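Local coordinates for protein manganese-containing pseudocatalase (PDB 2V8T) that probably breaks down hydrogen peroxide to water and oxygen at a dimanganese centre, at residues Asn42-Tyr45 with Gln46-Asn49. Sequence-based numbering, arbitrary orientation.
Sequences NYMY and QSFN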
loop_
_atom_site.group_PDB
_atom_site.type_symbol
_atom_site.label_atom_id
_atom_site.label_comp_id
_atom_site.label_asym_id
_atom_site.label_seq_id
_atom_site.Cartn_x
_atom_site.Cartn_y
_atom_site.Cartn_z
ATOM N N ASN A 42 -6.051 17.810 -3.739
ATOM C CA ASN A 42 -6.488 17.944 -5.111
ATOM C C ASN A 42 -6.363 19.408 -5.584
ATOM O O ASN A 42 -5.790 19.687 -6.622
ATOM C CB ASN A 42 -7.963 17.476 -5.280
ATOM C CG ASN A 42 -8.000 15.992 -5.592
ATOM O OD1 ASN A 42 -7.862 15.628 -6.740
ATOM N ND2 ASN A 42 -8.146 15.147 -4.579
ATOM N N TYR A 43 -6.974 20.309 -4.800
ATOM C CA TYR A 43 -7.001 21.710 -5.284
ATOM C C TYR A 43 -5.626 22.325 -5.182
ATOM O O TYR A 43 -5.250 23.160 -6.034
ATOM C CB TYR A 43 -8.043 22.492 -4.522
ATOM C CG TYR A 43 -9.394 21.841 -4.488
ATOM C CD1 TYR A 43 -9.857 20.920 -5.446
ATOM C CD2 TYR A 43 -10.257 22.122 -3.429
ATOM C CE1 TYR A 43 -11.054 20.267 -5.299
ATOM C CE2 TYR A 43 -11.488 21.508 -3.283
ATOM C CZ TYR A 43 -11.878 20.548 -4.234
ATOM O OH TYR A 43 -13.051 19.865 -4.119
ATOM N N MET A 44 -4.849 21.952 -4.177
ATOM C CA MET A 44 -3.509 22.499 -4.043
ATOM C C MET A 44 -2.684 22.127 -5.260
ATOM O O MET A 44 -2.071 22.987 -5.912
ATOM C CB MET A 44 -2.862 22.017 -2.775
ATOM C CG MET A 44 -1.684 22.741 -2.383
ATOM S SD MET A 44 -1.915 24.500 -2.030
ATOM C CE MET A 44 -2.660 24.423 -0.770
ATOM N N TYR A 45 -2.597 20.815 -5.583
ATOM C CA TYR A 45 -1.782 20.409 -6.723
ATOM C C TYR A 45 -2.345 20.921 -8.031
ATOM O O TYR A 45 -1.584 21.323 -8.912
ATOM C CB TYR A 45 -1.541 18.904 -6.722
ATOM C CG TYR A 45 -0.440 18.538 -5.763
ATOM C CD1 TYR A 45 0.874 18.406 -6.178
ATOM C CD2 TYR A 45 -0.657 18.389 -4.407
ATOM C CE1 TYR A 45 1.880 18.157 -5.303
ATOM C CE2 TYR A 45 0.353 18.144 -3.480
ATOM C CZ TYR A 45 1.643 18.024 -3.982
ATOM O OH TYR A 45 2.687 17.739 -3.107
ATOM N N GLN A 46 -3.686 20.912 -8.207
ATOM C CA GLN A 46 -4.220 21.501 -9.424
ATOM C C GLN A 46 -3.784 22.958 -9.553
ATOM O O GLN A 46 -3.472 23.451 -10.638
ATOM C CB GLN A 46 -5.753 21.415 -9.461
ATOM C CG GLN A 46 -6.240 19.990 -9.691
ATOM C CD GLN A 46 -7.722 19.884 -9.432
ATOM O OE1 GLN A 46 -8.398 20.907 -9.351
ATOM N NE2 GLN A 46 -8.252 18.679 -9.306
ATOM N N SER A 47 -3.789 23.706 -8.421
ATOM C CA SER A 47 -3.395 25.092 -8.486
ATOM C C SER A 47 -1.924 25.231 -8.866
ATOM O O SER A 47 -1.562 26.111 -9.667
ATOM C CB SER A 47 -3.725 25.831 -7.197
ATOM O OG SER A 47 -2.853 25.587 -6.105
ATOM N N PHE A 48 -1.053 24.381 -8.328
ATOM C CA PHE A 48 0.361 24.425 -8.716
ATOM C C PHE A 48 0.501 24.163 -10.218
ATOM O O PHE A 48 1.268 24.824 -10.930
ATOM C CB PHE A 48 1.180 23.390 -7.940
ATOM C CG PHE A 48 1.165 23.534 -6.428
ATOM C CD1 PHE A 48 0.855 24.723 -5.789
ATOM C CD2 PHE A 48 1.540 22.435 -5.660
ATOM C CE1 PHE A 48 0.906 24.814 -4.409
ATOM C CE2 PHE A 48 1.598 22.540 -4.273
ATOM C CZ PHE A 48 1.281 23.715 -3.655
ATOM N N ASN A 49 -0.222 23.129 -10.665
ATOM C CA ASN A 49 -0.051 22.571 -12.014
ATOM C C ASN A 49 -0.861 23.312 -13.079
ATOM O O ASN A 49 -0.808 22.946 -14.252
ATOM C CB ASN A 49 -0.485 21.109 -11.971
ATOM C CG ASN A 49 0.409 20.242 -11.089
ATOM O OD1 ASN A 49 -0.073 19.056 -10.758
ATOM N ND2 ASN A 49 1.544 20.625 -10.765
#
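The later part of helix 36-49, a helix of the ferritin-like bundle that houses the dimanganese site, carries Met44, Tyr45 and Phe48 on one flank and Tyr43 and Gln46 on another. Met44 and Phe48, one turn apart, make a Met-aromatic contact, in which CG of Met44 lies 3.4 Å from CZ of Phe48. SD of Met44 is obliquely placed beside the ring, 4.4 Å from the Phe48 centroid. The Met44 chain is bent at its second and third torsions, which folds its thioether back beside the ring instead of extending it away. Tyr45 meets the same ring in a T-shaped pair, the edge of Phe48 turned toward the tyrosine face, with centroids 5.4 Å apart and planes at 66°. Beneath these side chains run the i to i+4 backbone bonds of an alpha-helix, among them Phe48 N to Met44 O at 3.0 Å. That carbonyl oxygen also accepts a bond from Ser47 OG at 2.7 Å; with chi1 at 77°, the serine hydroxyl reaches back against its own helix. Met44 O is thus gripped by two donors while lying over one face of the Phe48 ring. Arg4 of a second subunit bonds to Ser47 OG and packs on Met44, placing this flank at a subunit interface. On the flank turned into the bundle, the Gln46 side chain runs alongside the Tyr43 ring in the same direction, with CD1 of Tyr43 4.2 Å from OE1 of Gln46. Gln46 extends past the Asn42 carbonyl oxygen, its CG 3.1 Å from Asn42 O, and its amide is held by Asn151 and the Phe139 carbonyl. The Tyr43 hydroxyl bonds to the manganese ligand Glu155, making Tyr43 a second-shell residue of the metal centre.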